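Local coordinates for protein Epf (Streptococcus pyogenes, PDB 4ES8) that acts as a cell-surface adhesin that attaches the bacterium to cells through an N-terminal domain containing a carbohydrate-binding module, at residues S125-F137 / G184-K196. Residues are numbered along the deposited sequence; the frame is centred on the assembly and turned at random.
Sequences SGITVDYRIGSAF and GPMSLVLLSKVEK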
ATOM      1  N   SER A 125     -12.625 -18.228  21.208  1.00  6.78           N
ATOM      2  CA  SER A 125     -12.813 -19.579  20.725  0.50  6.43           C
ATOM      3  C   SER A 125     -14.069 -19.590  19.824  1.00  9.74           C
ATOM      4  O   SER A 125     -15.111 -19.024  20.204  1.00  9.66           O
ATOM      5  CB  SER A 125     -12.973 -20.521  21.910  0.50  8.01           C
ATOM      6  OG  SER A 125     -13.161 -21.842  21.448  0.50  6.65           O
ATOM      7  N   GLY A 126     -13.940 -20.166  18.635  1.00  8.51           N
ATOM      8  CA  GLY A 126     -15.058 -20.221  17.686  1.00  7.40           C
ATOM      9  C   GLY A 126     -14.944 -19.191  16.582  1.00 10.70           C
ATOM     10  O   GLY A 126     -15.681 -19.262  15.601  1.00  9.88           O
ATOM     11  N   ILE A 127     -14.047 -18.206  16.741  1.00  7.05           N
ATOM     12  CA  ILE A 127     -13.874 -17.197  15.685  1.00  5.83           C
ATOM     13  C   ILE A 127     -12.691 -17.573  14.797  1.00  8.40           C
ATOM     14  O   ILE A 127     -11.611 -17.956  15.296  1.00  8.84           O
ATOM     15  CB  ILE A 127     -13.684 -15.770  16.274  1.00  7.58           C
ATOM     16  CG1 ILE A 127     -14.954 -15.304  17.057  1.00  8.03           C
ATOM     17  CG2 ILE A 127     -13.289 -14.765  15.171  1.00  7.72           C
ATOM     18  CD1 ILE A 127     -14.838 -13.921  17.662  1.00  9.06           C
ATOM     19  N   THR A 128     -12.891 -17.465  13.463  1.00  7.12           N
ATOM     20  CA  THR A 128     -11.800 -17.652  12.511  1.00  6.18           C
ATOM     21  C   THR A 128     -11.634 -16.314  11.796  1.00  8.06           C
ATOM     22  O   THR A 128     -12.554 -15.481  11.791  1.00  8.01           O
ATOM     23  CB  THR A 128     -12.007 -18.854  11.597  1.00 11.66           C
ATOM     24  OG1 THR A 128     -13.301 -18.754  10.989  1.00  9.31           O
ATOM     25  CG2 THR A 128     -11.901 -20.196  12.369  1.00  9.26           C
ATOM     26  N   VAL A 129     -10.424 -16.052  11.317  1.00  6.27           N
ATOM     27  CA  VAL A 129     -10.042 -14.742  10.815  1.00  5.45           C
ATOM     28  C   VAL A 129      -9.380 -14.837   9.454  1.00  7.52           C
ATOM     29  O   VAL A 129      -8.628 -15.782   9.171  1.00  7.38           O
ATOM     30  CB  VAL A 129      -9.045 -14.147  11.886  1.00  8.39           C
ATOM     31  CG1 VAL A 129      -8.382 -12.845  11.427  1.00  9.02           C
ATOM     32  CG2 VAL A 129      -9.737 -13.942  13.239  1.00  8.53           C
ATOM     33  N   ASP A 130      -9.605 -13.798   8.642  1.00  5.21           N
ATOM     34  CA  ASP A 130      -8.947 -13.653   7.338  1.00  5.38           C
ATOM     35  C   ASP A 130      -8.467 -12.211   7.208  1.00  8.79           C
ATOM     36  O   ASP A 130      -9.046 -11.308   7.832  1.00  7.42           O
ATOM     37  CB  ASP A 130      -9.892 -14.026   6.171  1.00  6.79           C
ATOM     38  CG  ASP A 130      -9.206 -14.198   4.808  1.00  9.38           C
ATOM     39  OD1 ASP A 130      -7.945 -14.253   4.763  1.00  8.75           O
ATOM     40  OD2 ASP A 130      -9.923 -14.244   3.787  1.00 11.69           O
ATOM     41  N   TYR A 131      -7.416 -12.008   6.421  1.00  6.20           N
ATOM     42  CA  TYR A 131      -6.849 -10.676   6.130  1.00  6.78           C
ATOM     43  C   TYR A 131      -6.783 -10.523   4.623  1.00  9.83           C
ATOM     44  O   TYR A 131      -6.205 -11.379   3.949  1.00  9.50           O
ATOM     45  CB  TYR A 131      -5.438 -10.488   6.704  1.00  7.18           C
ATOM     46  CG  TYR A 131      -5.220 -10.908   8.144  1.00  6.12           C
ATOM     47  CD1 TYR A 131      -6.061 -10.456   9.165  1.00  6.94           C
ATOM     48  CD2 TYR A 131      -4.107 -11.661   8.507  1.00  6.38           C
ATOM     49  CE1 TYR A 131      -5.812 -10.778  10.501  1.00  7.21           C
ATOM     50  CE2 TYR A 131      -3.849 -11.985   9.832  1.00  7.51           C
ATOM     51  CZ  TYR A 131      -4.710 -11.548  10.828  1.00  9.59           C
ATOM     52  OH  TYR A 131      -4.465 -11.891  12.135  1.00  7.90           O
ATOM     53  N   ARG A 132      -7.362  -9.453   4.100  1.00  6.32           N
ATOM     54  CA  ARG A 132      -7.346  -9.233   2.666  1.00  6.88           C
ATOM     55  C   ARG A 132      -7.026  -7.808   2.340  1.00 10.32           C
ATOM     56  O   ARG A 132      -7.121  -6.954   3.213  1.00  9.14           O
ATOM     57  CB  ARG A 132      -8.731  -9.567   2.068  1.00  7.09           C
ATOM     58  CG  ARG A 132      -9.155 -11.039   2.158  1.00  9.58           C
ATOM     59  CD  ARG A 132      -8.552 -11.900   1.062  1.00  8.41           C
ATOM     60  NE  ARG A 132      -8.837 -13.308   1.339  1.00 10.13           N
ATOM     61  CZ  ARG A 132      -8.388 -14.300   0.585  1.00 13.11           C
ATOM     62  NH1 ARG A 132      -7.603 -14.046  -0.461  1.00 12.59           N
ATOM     63  NH2 ARG A 132      -8.688 -15.561   0.888  1.00 12.34           N
ATOM     64  N   ILE A 133      -6.697  -7.542   1.068  1.00  7.50           N
ATOM     65  CA  ILE A 133      -6.579  -6.171   0.571  1.00  6.01           C
ATOM     66  C   ILE A 133      -7.860  -5.892  -0.210  1.00  8.39           C
ATOM     67  O   ILE A 133      -8.380  -6.787  -0.890  1.00  8.83           O
ATOM     68  CB  ILE A 133      -5.316  -5.957  -0.304  1.00  8.39           C
ATOM     69  CG1 ILE A 133      -4.044  -6.452   0.428  1.00  8.02           C
ATOM     70  CG2 ILE A 133      -5.179  -4.472  -0.735  1.00  9.35           C
ATOM     71  CD1 ILE A 133      -3.757  -5.802   1.772  1.00 12.94           C
ATOM     72  N   GLY A 134      -8.365  -4.669  -0.124  1.00  7.76           N
ATOM     73  CA  GLY A 134      -9.549  -4.342  -0.895  1.00  7.23           C
ATOM     74  C   GLY A 134      -9.583  -2.885  -1.307  1.00 10.09           C
ATOM     75  O   GLY A 134      -8.658  -2.118  -1.023  1.00  9.01           O
ATOM     76  N   SER A 135     -10.682  -2.499  -1.975  1.00  8.91           N
ATOM     77  CA  SER A 135     -10.890  -1.085  -2.275  1.00  9.39           C
ATOM     78  C   SER A 135     -11.046  -0.302  -0.969  1.00 10.93           C
ATOM     79  O   SER A 135     -11.428  -0.870   0.062  1.00  9.25           O
ATOM     80  CB  SER A 135     -12.169  -0.921  -3.092  1.00 12.21           C
ATOM     81  OG  SER A 135     -13.284  -1.472  -2.410  1.00 13.16           O
ATOM     82  N   ALA A 136     -10.793   1.018  -0.998  1.00 10.10           N
ATOM     83  CA  ALA A 136     -11.045   1.799   0.202  1.00  9.72           C
ATOM     84  C   ALA A 136     -12.526   1.832   0.504  1.00 11.03           C
ATOM     85  O   ALA A 136     -13.346   1.786  -0.423  1.00 10.62           O
ATOM     86  CB  ALA A 136     -10.546   3.234  -0.005  1.00 11.36           C
ATOM     87  N   PHE A 137     -12.875   1.918   1.789  1.00  7.38           N
ATOM     88  CA  PHE A 137     -14.251   2.178   2.218  1.00  6.63           C
ATOM     89  C   PHE A 137     -14.599   3.535   1.601  1.00  9.28           C
ATOM     90  O   PHE A 137     -13.811   4.485   1.714  1.00  9.19           O
ATOM     91  CB  PHE A 137     -14.326   2.191   3.733  1.00  7.53           C
ATOM     92  CG  PHE A 137     -15.573   2.845   4.297  1.00  8.22           C
ATOM     93  CD1 PHE A 137     -16.844   2.404   3.917  1.00 10.53           C
ATOM     94  CD2 PHE A 137     -15.479   3.831   5.275  1.00  8.59           C
ATOM     95  CE1 PHE A 137     -17.996   2.975   4.473  1.00 10.04           C
ATOM     96  CE2 PHE A 137     -16.631   4.395   5.834  1.00 11.20           C
ATOM     97  CZ  PHE A 137     -17.880   3.966   5.423  1.00 10.57           C
ATOM     98  N   GLY A 184      -4.433   5.236  -5.819  1.00 11.37           N
ATOM     99  CA  GLY A 184      -5.540   5.654  -4.972  1.00 10.01           C
ATOM    100  C   GLY A 184      -5.590   4.934  -3.646  1.00 10.27           C
ATOM    101  O   GLY A 184      -4.847   3.968  -3.417  1.00 10.16           O
ATOM    102  N   PRO A 185      -6.489   5.392  -2.763  1.00  8.51           N
ATOM    103  CA  PRO A 185      -6.611   4.746  -1.445  1.00  8.32           C
ATOM    104  C   PRO A 185      -7.141   3.324  -1.572  1.00  9.97           C
ATOM    105  O   PRO A 185      -7.937   3.023  -2.473  1.00 10.92           O
ATOM    106  CB  PRO A 185      -7.632   5.625  -0.698  1.00 10.44           C
ATOM    107  CG  PRO A 185      -8.428   6.303  -1.790  1.00 17.03           C
ATOM    108  CD  PRO A 185      -7.443   6.517  -2.915  1.00 11.94           C
ATOM    109  N   MET A 186      -6.677   2.466  -0.670  1.00  6.91           N
ATOM    110  CA  MET A 186      -7.133   1.082  -0.574  0.50  6.40           C
ATOM    111  C   MET A 186      -7.479   0.788   0.872  1.00  9.28           C
ATOM    112  O   MET A 186      -7.543   1.714   1.678  1.00  8.17           O
ATOM    113  CB  MET A 186      -6.061   0.123  -1.106  0.50  7.91           C
ATOM    114  CG  MET A 186      -5.901   0.213  -2.618  0.50  9.72           C
ATOM    115  SD  MET A 186      -4.732  -0.979  -3.264  0.50 10.63           S
ATOM    116  CE  MET A 186      -5.519  -2.361  -2.961  0.50  9.48           C
ATOM    117  N   SER A 187      -7.753  -0.467   1.204  1.00  6.77           N
ATOM    118  CA  SER A 187      -8.023  -0.801   2.593  1.00  6.84           C
ATOM    119  C   SER A 187      -7.381  -2.130   2.950  1.00  8.85           C
ATOM    120  O   SER A 187      -7.166  -3.002   2.093  1.00  7.51           O
ATOM    121  CB  SER A 187      -9.528  -0.865   2.886  1.00  9.34           C
ATOM    122  OG  SER A 187     -10.171  -1.925   2.198  1.00  8.13           O
ATOM    123  N   LEU A 188      -7.075  -2.260   4.226  1.00  6.99           N
ATOM    124  CA  LEU A 188      -6.800  -3.534   4.855  1.00  5.99           C
ATOM    125  C   LEU A 188      -8.157  -4.052   5.289  1.00  8.86           C
ATOM    126  O   LEU A 188      -8.873  -3.342   6.015  1.00  7.96           O
ATOM    127  CB  LEU A 188      -5.834  -3.407   6.053  1.00  6.59           C
ATOM    128  CG  LEU A 188      -5.699  -4.687   6.912  1.00 10.31           C
ATOM    129  CD1 LEU A 188      -5.055  -5.851   6.128  1.00  9.77           C
ATOM    130  CD2 LEU A 188      -4.842  -4.429   8.135  1.00 11.33           C
ATOM    131  N   VAL A 189      -8.540  -5.243   4.827  1.00  5.79           N
ATOM    132  CA  VAL A 189      -9.813  -5.852   5.198  1.00  4.80           C
ATOM    133  C   VAL A 189      -9.572  -6.860   6.309  1.00  8.60           C
ATOM    134  O   VAL A 189      -8.799  -7.807   6.137  1.00  7.53           O
ATOM    135  CB  VAL A 189     -10.548  -6.505   3.996  1.00  7.03           C
ATOM    136  CG1 VAL A 189     -12.020  -6.751   4.364  1.00  6.64           C
ATOM    137  CG2 VAL A 189     -10.456  -5.608   2.766  1.00  6.98           C
ATOM    138  N   LEU A 190     -10.204  -6.616   7.458  1.00  6.45           N
ATOM    139  CA  LEU A 190     -10.040  -7.464   8.656  1.00  6.42           C
ATOM    140  C   LEU A 190     -11.315  -8.262   8.837  1.00  9.39           C
ATOM    141  O   LEU A 190     -12.346  -7.694   9.238  1.00  8.03           O
ATOM    142  CB  LEU A 190      -9.770  -6.582   9.874  1.00  6.48           C
ATOM    143  CG  LEU A 190      -8.448  -5.801   9.787  1.00  8.65           C
ATOM    144  CD1 LEU A 190      -8.420  -4.699  10.808  1.00  9.62           C
ATOM    145  CD2 LEU A 190      -7.234  -6.726   9.953  1.00 11.17           C
ATOM    146  N   LEU A 191     -11.287  -9.549   8.452  1.00  6.90           N
ATOM    147  CA  LEU A 191     -12.487 -10.371   8.455  1.00  6.35           C
ATOM    148  C   LEU A 191     -12.490 -11.393   9.543  1.00  8.46           C
ATOM    149  O   LEU A 191     -11.457 -11.989   9.852  1.00  8.16           O
ATOM    150  CB  LEU A 191     -12.671 -11.112   7.101  1.00  6.24           C
ATOM    151  CG  LEU A 191     -12.577 -10.234   5.849  1.00  9.15           C
ATOM    152  CD1 LEU A 191     -11.199 -10.345   5.222  1.00  9.17           C
ATOM    153  CD2 LEU A 191     -13.626 -10.644   4.821  1.00 11.06           C
ATOM    154  N   SER A 192     -13.681 -11.631  10.111  1.00  5.89           N
ATOM    155  CA  SER A 192     -13.825 -12.711  11.094  1.00  5.44           C
ATOM    156  C   SER A 192     -15.152 -13.394  10.878  1.00  7.95           C
ATOM    157  O   SER A 192     -16.038 -12.848  10.210  1.00  6.30           O
ATOM    158  CB  SER A 192     -13.696 -12.186  12.524  1.00  7.37           C
ATOM    159  OG  SER A 192     -14.660 -11.196  12.842  1.00  7.76           O
ATOM    160  N   LYS A 193     -15.293 -14.606  11.418  1.00  6.84           N
ATOM    161  CA  LYS A 193     -16.557 -15.290  11.272  1.00  7.17           C
ATOM    162  C   LYS A 193     -16.752 -16.318  12.359  1.00  9.63           C
ATOM    163  O   LYS A 193     -15.785 -16.748  12.998  1.00  9.04           O
ATOM    164  CB  LYS A 193     -16.690 -15.920   9.875  1.00 10.16           C
ATOM    165  CG  LYS A 193     -15.949 -17.216   9.667  1.00 11.82           C
ATOM    166  CD  LYS A 193     -16.442 -17.881   8.369  1.00 15.16           C
ATOM    167  CE  LYS A 193     -15.557 -18.980   7.874  1.00 27.30           C
ATOM    168  NZ  LYS A 193     -16.010 -19.473   6.543  1.00 27.78           N
ATOM    169  N   VAL A 194     -18.024 -16.701  12.552  1.00  7.52           N
ATOM    170  CA  VAL A 194     -18.410 -17.817  13.416  1.00  7.29           C
ATOM    171  C   VAL A 194     -19.069 -18.847  12.510  1.00 10.94           C
ATOM    172  O   VAL A 194     -19.832 -18.471  11.613  1.00  9.31           O
ATOM    173  CB  VAL A 194     -19.310 -17.406  14.620  1.00 10.40           C
ATOM    174  CG1 VAL A 194     -18.513 -16.558  15.611  1.00  9.97           C
ATOM    175  CG2 VAL A 194     -20.590 -16.676  14.196  1.00  9.89           C
ATOM    176  N   GLU A 195     -18.797 -20.137  12.751  1.00  9.64           N
ATOM    177  CA  GLU A 195     -19.396 -21.245  11.995  1.00 10.71           C
ATOM    178  C   GLU A 195     -20.585 -21.816  12.713  1.00 16.41           C
ATOM    179  O   GLU A 195     -21.424 -22.451  12.078  1.00 16.30           O
ATOM    180  CB  GLU A 195     -18.379 -22.381  11.766  1.00 12.57           C
ATOM    181  CG  GLU A 195     -17.176 -21.974  10.946  1.00 21.87           C
ATOM    182  CD  GLU A 195     -17.288 -22.169   9.453  1.00 42.79           C
ATOM    183  OE1 GLU A 195     -18.425 -22.220   8.924  1.00 39.85           O
ATOM    184  OE2 GLU A 195     -16.223 -22.266   8.805  1.00 32.37           O
ATOM    185  N   LYS A 196     -20.628 -21.676  14.050  1.00 13.91           N
ATOM    186  CA  LYS A 196     -21.739 -22.214  14.809  1.00 15.11           C
ATOM    187  C   LYS A 196     -22.261 -21.133  15.740  1.00 14.55           C
ATOM    188  O   LYS A 196     -21.575 -20.144  15.999  1.00 12.75           O
ATOM    189  CB  LYS A 196     -21.377 -23.523  15.531  1.00 19.44           C
ATOM    190  CG  LYS A 196     -20.378 -23.430  16.653  1.00 34.36           C
ATOM    191  CD  LYS A 196     -20.337 -24.767  17.394  1.00 42.57           C
ATOM    192  CE  LYS A 196     -19.039 -24.964  18.126  1.00 56.18           C
ATOM    193  NZ  LYS A 196     -18.831 -26.377  18.538  1.00 66.58           N
TER
HETATM  194  O   HOH W   1     -17.701 -20.907  15.359  1.00 12.37           O
HETATM  195  O   HOH W   2     -13.761 -20.994   9.547  1.00 25.13           O
HETATM  196  O   HOH W   3     -10.536   2.302  -3.636  1.00 21.79           O
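Strands 127-135 and 186-194 run antiparallel, and paired backbone hydrogen bonds join Thr128 to Lys193, Asp130 to Leu191, Arg132 to Val189 and Gly134 to Ser187. On the face of Asp130 and Arg132, Leu191 lies against the aliphatic parts of both. Its CD1 is 3.7 Å from Arg132 CG and also reaches Asp130 CB. Arg132 bends at chi2 (-81°), which turns its guanidinium back along its own strand. There NE forms a salt bridge with Asp130 OD2 at 2.8 Å. OD2 sits near the guanidinium plane, while NE comes from the syn side, 24° out of the carboxylate plane. NH1 takes Glu150 as a second acidic partner. The two strands belong to an antiparallel sheet of the adhesin domain, in which 186-194 also pairs with strand 97-105. The opposite face packs on strands 172-180 and 202-213 of a second sheet, as in a beta sandwich. On this face Leu190 CD2 approaches Tyr131 CD1 obliquely at 4.0 Å. Tyr131 OH bonds to Gln120, and Ser192 OG to Tyr89. Past Gly134, Ser187 OG donates to Ser135 O at 2.7 Å, from above the carbonyl plane. Beyond it, one water bridges Ala136 N and Pro185 O.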